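Local coordinates for 4-phosphoerythronate dehydrogenase (Lactobacillus jensenii, PDB 4PRK), which probably catalyses the NAD-dependent interconversion of pyruvate and D-lactate, as a D-specific 2-hydroxyacid dehydrogenase with a Rossmann-type coenzyme domain, at residues A256-L261 / V290-H295. Residues are numbered along the deposited sequence; the frame is centred on the assembly and turned at random.
Sequences AGLDTL and VIVTPH
The imidazole of His-295 meets Thr-260 obliquely: the two side chains lie alongside, pointing the same way, with CD2 of His-295 3.6 Å from CB of Thr-260. Thr-260 OG1, 3.6 Å from NE2 of His-295, makes van der Waals contact with the ring but is hydrogen-bonded to Glu-264, which also touches His-295. An alanine here in place of His-295 would probably leave Thr-260 without the ring alongside it and open a gap next to Glu-264. The other flat group, the Asp-259 carboxylate, turns towards 290-295 because CG is anti to the backbone N (chi1 -170°). Ser-296 N donates to its OD1 and Ala-297 N to OD2, and these two bonds fix the carboxylate's rotation; Thr-293 OG1 is an additional donor to OD1, though the modelled 2.5 Å is doubtful as a length.

Behind these groups, strands 256-258 and 290-292 run parallel, their short axes 2° apart. Both backbone groups of Ile-291 bond to the same strand, its N reaching Ala-256 O at 3.0 Å and its O taking a nearly straight bond (170°) from Leu-258 N at 2.9 Å. Thr-293 N continues the pattern to Leu-258 O at 3.1 Å. Beside it, the Leu-261 side chain crosses that of Val-292 at about a right angle, CD1 lying 4.1 Å from CG1, against helix 279-285.

The contact thus lies at the C-terminal ends of parallel Rossmann strands, where the buried aspartate ties together the backbone around His-295, and the His-295/Glu-264 proximity is consistent with the histidine-glutamate pair of this dehydrogenase family.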
ATOM      1  N   ALA A 256       8.186  14.368 -21.091  1.00 26.51           N
ATOM      2  CA  ALA A 256       7.843  13.113 -21.718  1.00 26.99           C
ATOM      3  C   ALA A 256       8.902  12.110 -21.383  1.00 26.09           C
ATOM      4  O   ALA A 256      10.072  12.452 -21.386  1.00 26.19           O
ATOM      5  CB  ALA A 256       7.788  13.285 -23.227  1.00 28.50           C
ATOM      6  N   GLY A 257       8.473  10.883 -21.109  1.00 24.75           N
ATOM      7  CA  GLY A 257       9.372   9.743 -20.891  1.00 23.54           C
ATOM      8  C   GLY A 257       8.999   8.629 -21.877  1.00 24.42           C
ATOM      9  O   GLY A 257       7.878   8.079 -21.846  1.00 23.92           O
ATOM     10  N   LEU A 258       9.927   8.319 -22.784  1.00 25.70           N
ATOM     11  CA  LEU A 258       9.637   7.403 -23.874  1.00 27.49           C
ATOM     12  C   LEU A 258      10.580   6.260 -23.767  1.00 27.63           C
ATOM     13  O   LEU A 258      11.777   6.481 -23.744  1.00 29.16           O
ATOM     14  CB  LEU A 258       9.813   8.086 -25.229  1.00 28.87           C
ATOM     15  CG  LEU A 258       9.186   9.500 -25.328  1.00 34.70           C
ATOM     16  CD1 LEU A 258       9.671  10.223 -26.549  1.00 41.97           C
ATOM     17  CD2 LEU A 258       7.683   9.460 -25.361  1.00 33.89           C
ATOM     18  N   ASP A 259      10.066   5.039 -23.711  1.00 25.98           N
ATOM     19  CA  ASP A 259      10.954   3.853 -23.802  1.00 26.65           C
ATOM     20  C   ASP A 259      10.902   3.284 -25.213  1.00 28.77           C
ATOM     21  O   ASP A 259      11.547   2.285 -25.506  1.00 29.46           O
ATOM     22  CB  ASP A 259      10.486   2.778 -22.841  1.00 24.68           C
ATOM     23  CG  ASP A 259      11.485   1.644 -22.704  1.00 25.51           C
ATOM     24  OD1 ASP A 259      12.682   1.947 -22.442  1.00 24.09           O
ATOM     25  OD2 ASP A 259      11.069   0.453 -22.851  1.00 26.01           O
ATOM     26  N   THR A 260      10.095   3.914 -26.065  1.00 27.05           N
ATOM     27  CA  THR A 260       9.818   3.432 -27.398  1.00 27.64           C
ATOM     28  C   THR A 260       9.398   4.632 -28.226  1.00 29.77           C
ATOM     29  O   THR A 260       8.832   5.552 -27.660  1.00 29.36           O
ATOM     30  CB  THR A 260       8.678   2.442 -27.403  1.00 29.19           C
ATOM     31  OG1 THR A 260       8.454   2.002 -28.738  1.00 27.73           O
ATOM     32  CG2 THR A 260       7.365   3.077 -26.837  1.00 29.91           C
ATOM     33  N   LEU A 261       9.726   4.622 -29.528  1.00 30.08           N
ATOM     34  CA  LEU A 261       9.536   5.753 -30.460  1.00 33.66           C
ATOM     35  C   LEU A 261       9.220   5.191 -31.830  1.00 30.79           C
ATOM     36  O   LEU A 261       9.767   4.186 -32.199  1.00 33.06           O
ATOM     37  CB  LEU A 261      10.847   6.570 -30.641  1.00 33.82           C
ATOM     38  CG  LEU A 261      11.248   7.646 -29.636  1.00 35.70           C
ATOM     39  CD1 LEU A 261      12.641   8.164 -29.915  1.00 37.86           C
ATOM     40  CD2 LEU A 261      10.240   8.778 -29.592  1.00 39.76           C
ATOM     41  N   VAL A 290      12.903  15.640 -21.081  1.00 27.40           N
ATOM     42  CA  VAL A 290      12.566  14.381 -21.728  1.00 27.52           C
ATOM     43  C   VAL A 290      13.504  13.247 -21.269  1.00 28.21           C
ATOM     44  O   VAL A 290      14.670  13.470 -21.045  1.00 28.41           O
ATOM     45  CB  VAL A 290      12.742  14.515 -23.233  1.00 28.16           C
ATOM     46  CG1 VAL A 290      12.672  13.155 -23.900  1.00 28.87           C
ATOM     47  CG2 VAL A 290      11.704  15.505 -23.787  1.00 27.95           C
ATOM     48  N   ILE A 291      12.990  12.033 -21.128  1.00 28.75           N
ATOM     49  CA  ILE A 291      13.835  10.867 -21.030  1.00 29.89           C
ATOM     50  C   ILE A 291      13.585   9.998 -22.231  1.00 27.95           C
ATOM     51  O   ILE A 291      12.433   9.795 -22.587  1.00 31.15           O
ATOM     52  CB  ILE A 291      13.530  10.042 -19.764  1.00 28.97           C
ATOM     53  CG1 ILE A 291      14.096  10.687 -18.525  1.00 27.74           C
ATOM     54  CG2 ILE A 291      14.130   8.652 -19.829  1.00 28.50           C
ATOM     55  CD1 ILE A 291      13.627   9.988 -17.248  1.00 27.74           C
ATOM     56  N   VAL A 292      14.637   9.455 -22.845  1.00 28.02           N
ATOM     57  CA  VAL A 292      14.443   8.354 -23.788  1.00 28.27           C
ATOM     58  C   VAL A 292      15.348   7.224 -23.404  1.00 28.15           C
ATOM     59  O   VAL A 292      16.499   7.446 -23.161  1.00 24.96           O
ATOM     60  CB  VAL A 292      14.718   8.721 -25.265  1.00 32.05           C
ATOM     61  CG1 VAL A 292      14.323   7.537 -26.201  1.00 32.64           C
ATOM     62  CG2 VAL A 292      13.997  10.016 -25.648  1.00 29.67           C
ATOM     63  N   THR A 293      14.776   6.015 -23.335  1.00 27.91           N
ATOM     64  CA  THR A 293      15.489   4.793 -23.113  1.00 27.13           C
ATOM     65  C   THR A 293      15.245   3.866 -24.285  1.00 26.52           C
ATOM     66  O   THR A 293      14.205   3.958 -24.953  1.00 28.28           O
ATOM     67  CB  THR A 293      15.025   4.089 -21.811  1.00 27.28           C
ATOM     68  OG1 THR A 293      13.594   4.114 -21.707  1.00 25.96           O
ATOM     69  CG2 THR A 293      15.653   4.795 -20.585  1.00 28.63           C
ATOM     70  N   PRO A 294      16.195   2.969 -24.552  1.00 26.49           N
ATOM     71  CA  PRO A 294      16.138   2.101 -25.717  1.00 29.97           C
ATOM     72  C   PRO A 294      15.325   0.857 -25.521  1.00 29.10           C
ATOM     73  O   PRO A 294      15.887  -0.230 -25.497  1.00 29.69           O
ATOM     74  CB  PRO A 294      17.614   1.731 -25.936  1.00 31.37           C
ATOM     75  CG  PRO A 294      18.240   1.855 -24.606  1.00 30.51           C
ATOM     76  CD  PRO A 294      17.371   2.690 -23.735  1.00 26.93           C
ATOM     77  N   HIS A 295      14.011   1.025 -25.364  1.00 31.96           N
ATOM     78  CA  HIS A 295      13.089  -0.082 -25.171  1.00 32.35           C
ATOM     79  C   HIS A 295      13.647  -1.052 -24.123  1.00 30.63           C
ATOM     80  O   HIS A 295      13.628  -2.268 -24.296  1.00 31.25           O
ATOM     81  CB  HIS A 295      12.747  -0.798 -26.513  1.00 34.95           C
ATOM     82  CG  HIS A 295      11.282  -1.106 -26.680  1.00 40.18           C
ATOM     83  ND1 HIS A 295      10.553  -1.829 -25.749  1.00 43.88           N
ATOM     84  CD2 HIS A 295      10.402  -0.760 -27.648  1.00 39.18           C
ATOM     85  CE1 HIS A 295       9.288  -1.901 -26.132  1.00 39.03           C
ATOM     86  NE2 HIS A 295       9.171  -1.267 -27.283  1.00 44.15           N
TER